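Local coordinates for methionine-binding lipoprotein metQ (Bacillus subtilis subsp. subtilis, PDB 4GOT), which probably binds methionine and hands it to the membrane permease of the MetNPQ ABC transporter, and also takes part in methionine sulfoxide transport, at residues A[85-93]-A[116-124]. Numbering follows the deposited sequence.
Sequences HLEPFGIYS and EQGRMLAML. With MSE (selenomethionine), chain B.
The guanidinium of R119 lies flat over one face of the F89 ring, a cation-pi stack with centres 4.7 Å apart and planes inclined by 28°. R119 reaches this place fully stretched from helix 117-126: CG stands anti to the backbone N (chi1 -171°), and the aliphatic part runs along the ring, CD lying 3.6 Å from F89 CD2. Its two terminal nitrogens then divide the work. R119 NH2 makes a weak, bent bond of 2.8 Å to the carbonyl O of E87 and also pairs with E197. R119 NH1 gives a hydrogen bond of 2.8 Å to OXT of the bound selenomethionine and a salt bridge of 2.7 Å to OE2 of E116, which lies in the guanidinium plane. H62 also bonds E116 OE2 and helps to position it. With an alanine at R119 the ligand carboxylate would probably lose a charged partner, E116 its salt bridge and F89 the cover of one face. M120 and M123, both selenomethionine here, each bring selenium obliquely to the F89 ring as Met-aromatic contacts, while M120 CG packs 3.2 Å from F89 CE2. Farther along, the methyl ends of I91 and M123 meet tip to tip. Across the ligand, E87 OE1 accepts a bond from the ligand amino N at 2.9 Å, and a water links E87 N to ligand O. Carboxylate held by arginine and amino group by glutamate is the amino-acid recognition of a cleft in the periplasmic-binding-protein fold, here where the chain from strand 78-86 crosses between the two lobes.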
loop_
_atom_site.group_PDB
_atom_site.type_symbol
_atom_site.label_atom_id
_atom_site.label_comp_id
_atom_site.label_asym_id
_atom_site.label_seq_id
_atom_site.Cartn_x
_atom_site.Cartn_y
_atom_site.Cartn_z
ATOM N N HIS A 85 5.405 8.258 1.168
ATOM C CA HIS A 85 6.117 7.106 1.716
ATOM C C HIS A 85 5.914 5.841 0.847
ATOM O O HIS A 85 4.909 5.665 0.151
ATOM C CB HIS A 85 5.718 6.840 3.193
ATOM C CG HIS A 85 4.476 6.020 3.378
ATOM N ND1 HIS A 85 3.288 6.552 3.848
ATOM C CD2 HIS A 85 4.251 4.694 3.229
ATOM C CE1 HIS A 85 2.381 5.602 3.928
ATOM N NE2 HIS A 85 2.940 4.464 3.566
ATOM N N LEU A 86 6.887 4.954 0.960
ATOM C CA LEU A 86 6.901 3.627 0.351
ATOM C C LEU A 86 6.810 2.512 1.451
ATOM O O LEU A 86 7.413 2.611 2.554
ATOM C CB LEU A 86 8.218 3.493 -0.488
ATOM C CG LEU A 86 8.437 2.190 -1.303
ATOM C CD1 LEU A 86 7.294 1.937 -2.289
ATOM C CD2 LEU A 86 9.806 2.155 -2.010
ATOM N N GLU A 87 6.076 1.444 1.135
ATOM C CA GLU A 87 6.012 0.238 1.980
ATOM C C GLU A 87 6.472 -0.987 1.161
ATOM O O GLU A 87 5.668 -1.619 0.505
ATOM C CB GLU A 87 4.565 -0.011 2.439
ATOM C CG GLU A 87 4.012 1.007 3.396
ATOM C CD GLU A 87 2.506 0.848 3.615
ATOM O OE1 GLU A 87 1.953 -0.274 3.506
ATOM O OE2 GLU A 87 1.873 1.884 3.885
ATOM N N PRO A 88 7.779 -1.309 1.160
ATOM C CA PRO A 88 8.166 -2.543 0.457
ATOM C C PRO A 88 7.355 -3.791 0.921
ATOM O O PRO A 88 7.276 -4.106 2.124
ATOM C CB PRO A 88 9.653 -2.652 0.767
ATOM C CG PRO A 88 10.081 -1.235 0.900
ATOM C CD PRO A 88 8.952 -0.561 1.631
ATOM N N PHE A 89 6.698 -4.417 -0.073
ATOM C CA PHE A 89 5.840 -5.585 0.064
ATOM C C PHE A 89 6.596 -6.779 0.682
ATOM O O PHE A 89 7.813 -6.990 0.439
ATOM C CB PHE A 89 5.378 -5.980 -1.353
ATOM C CG PHE A 89 3.959 -6.482 -1.464
ATOM C CD1 PHE A 89 3.074 -6.486 -0.410
ATOM C CD2 PHE A 89 3.499 -6.859 -2.707
ATOM C CE1 PHE A 89 1.774 -6.926 -0.560
ATOM C CE2 PHE A 89 2.176 -7.275 -2.872
ATOM C CZ PHE A 89 1.307 -7.312 -1.785
ATOM N N GLY A 90 5.867 -7.543 1.481
ATOM C CA GLY A 90 6.400 -8.736 2.131
ATOM C C GLY A 90 5.661 -10.039 1.797
ATOM O O GLY A 90 4.402 -10.061 1.569
ATOM N N ILE A 91 6.461 -11.114 1.777
ATOM C CA ILE A 91 5.988 -12.488 1.783
ATOM C C ILE A 91 6.355 -13.161 3.107
ATOM O O ILE A 91 7.478 -12.996 3.615
ATOM C CB ILE A 91 6.589 -13.339 0.652
ATOM C CG1 ILE A 91 6.360 -12.641 -0.710
ATOM C CG2 ILE A 91 5.968 -14.744 0.728
ATOM C CD1 ILE A 91 7.239 -13.150 -1.844
ATOM N N TYR A 92 5.380 -13.901 3.650
ATOM C CA TYR A 92 5.424 -14.456 4.993
ATOM C C TYR A 92 5.094 -15.961 4.915
ATOM O O TYR A 92 4.316 -16.393 4.051
ATOM C CB TYR A 92 4.369 -13.761 5.854
ATOM C CG TYR A 92 4.666 -12.300 6.133
ATOM C CD1 TYR A 92 4.383 -11.313 5.178
ATOM C CD2 TYR A 92 5.214 -11.903 7.353
ATOM C CE1 TYR A 92 4.649 -9.983 5.419
ATOM C CE2 TYR A 92 5.479 -10.569 7.604
ATOM C CZ TYR A 92 5.194 -9.608 6.632
ATOM O OH TYR A 92 5.451 -8.268 6.857
ATOM N N SER A 93 5.701 -16.752 5.794
ATOM C CA SER A 93 5.367 -18.171 5.943
ATOM C C SER A 93 5.648 -18.612 7.368
ATOM O O SER A 93 6.702 -18.275 7.874
ATOM C CB SER A 93 6.224 -19.029 5.005
ATOM O OG SER A 93 5.799 -20.378 5.055
ATOM N N GLU A 116 -2.465 -4.786 -7.710
ATOM C CA GLU A 116 -1.185 -5.286 -7.210
ATOM C C GLU A 116 -0.811 -6.678 -7.728
ATOM O O GLU A 116 0.126 -7.269 -7.234
ATOM C CB GLU A 116 -1.178 -5.295 -5.683
ATOM C CG GLU A 116 -1.134 -3.888 -5.105
ATOM C CD GLU A 116 -0.600 -3.851 -3.690
ATOM O OE1 GLU A 116 -0.940 -4.785 -2.916
ATOM O OE2 GLU A 116 0.164 -2.889 -3.368
ATOM N N GLN A 117 -1.531 -7.207 -8.725
ATOM C CA GLN A 117 -1.222 -8.549 -9.204
ATOM C C GLN A 117 0.184 -8.623 -9.795
ATOM O O GLN A 117 0.879 -9.613 -9.577
ATOM C CB GLN A 117 -2.240 -9.026 -10.238
ATOM C CG GLN A 117 -3.670 -9.180 -9.675
ATOM C CD GLN A 117 -3.788 -10.191 -8.544
ATOM O OE1 GLN A 117 -4.054 -9.824 -7.365
ATOM N NE2 GLN A 117 -3.566 -11.466 -8.872
ATOM N N GLY A 118 0.594 -7.604 -10.544
ATOM C CA GLY A 118 1.950 -7.552 -11.107
ATOM C C GLY A 118 3.032 -7.355 -10.035
ATOM O O GLY A 118 4.137 -7.909 -10.127
ATOM N N ARG A 119 2.708 -6.593 -8.989
ATOM C CA ARG A 119 3.655 -6.334 -7.874
ATOM C C ARG A 119 4.044 -7.657 -7.162
ATOM O O ARG A 119 5.193 -7.925 -6.908
ATOM C CB ARG A 119 3.016 -5.369 -6.873
ATOM C CG ARG A 119 3.949 -4.844 -5.803
ATOM C CD ARG A 119 3.229 -3.934 -4.818
ATOM N NE ARG A 119 4.211 -3.326 -3.934
ATOM C CZ ARG A 119 3.921 -2.576 -2.872
ATOM N NH1 ARG A 119 2.663 -2.305 -2.515
ATOM N NH2 ARG A 119 4.929 -2.093 -2.148
HETATM N N MSE A 120 3.037 -8.450 -6.812
HETATM C CA MSE A 120 3.212 -9.804 -6.260
HETATM C C MSE A 120 3.969 -10.768 -7.164
HETATM O O MSE A 120 4.970 -11.379 -6.754
HETATM C CB MSE A 120 1.822 -10.385 -5.927
HETATM C CG MSE A 120 1.138 -9.579 -4.871
HETATM SE SE MSE A 120 -0.672 -10.149 -4.564
HETATM C CE MSE A 120 -1.853 -8.837 -5.395
ATOM N N LEU A 121 3.544 -10.884 -8.418
ATOM C CA LEU A 121 4.198 -11.801 -9.333
ATOM C C LEU A 121 5.666 -11.425 -9.611
ATOM O O LEU A 121 6.493 -12.314 -9.868
ATOM C CB LEU A 121 3.398 -11.928 -10.655
ATOM C CG LEU A 121 1.977 -12.480 -10.469
ATOM C CD1 LEU A 121 1.322 -12.579 -11.835
ATOM C CD2 LEU A 121 1.922 -13.809 -9.697
ATOM N N ALA A 122 5.979 -10.130 -9.532
ATOM C CA ALA A 122 7.324 -9.626 -9.852
ATOM C C ALA A 122 8.292 -10.097 -8.771
ATOM O O ALA A 122 9.448 -10.380 -9.067
ATOM C CB ALA A 122 7.346 -8.103 -9.967
HETATM N N MSE A 123 7.811 -10.182 -7.534
HETATM C CA MSE A 123 8.611 -10.739 -6.434
HETATM C C MSE A 123 8.933 -12.210 -6.633
HETATM O O MSE A 123 10.026 -12.638 -6.314
HETATM C CB MSE A 123 7.897 -10.580 -5.090
HETATM C CG MSE A 123 7.920 -9.151 -4.618
HETATM SE SE MSE A 123 7.156 -8.948 -2.872
HETATM C CE MSE A 123 8.695 -9.595 -1.827
ATOM N N LEU A 124 7.965 -12.977 -7.130
ATOM C CA LEU A 124 8.188 -14.371 -7.434
ATOM C C LEU A 124 9.130 -14.507 -8.637
ATOM O O LEU A 124 9.923 -15.417 -8.664
ATOM C CB LEU A 124 6.909 -15.123 -7.699
ATOM C CG LEU A 124 5.814 -15.069 -6.604
ATOM C CD1 LEU A 124 4.643 -15.986 -6.963
ATOM C CD2 LEU A 124 6.408 -15.449 -5.251
HETATM N N MSE B 300 -0.276 0.685 1.923
HETATM C CA MSE B 300 -0.399 -0.376 0.879
HETATM C C MSE B 300 0.971 -0.736 0.213
HETATM O O MSE B 300 1.639 0.179 -0.188
HETATM O OXT MSE B 300 1.423 -1.891 0.011
HETATM C CB MSE B 300 -1.359 0.124 -0.212
HETATM C CG MSE B 300 -1.834 -0.910 -1.184
HETATM SE SE MSE B 300 -2.887 -0.142 -2.675
HETATM C CE MSE B 300 -4.675 0.171 -1.624
HETATM O O HOH W 1 4.270 0.889 -1.020
#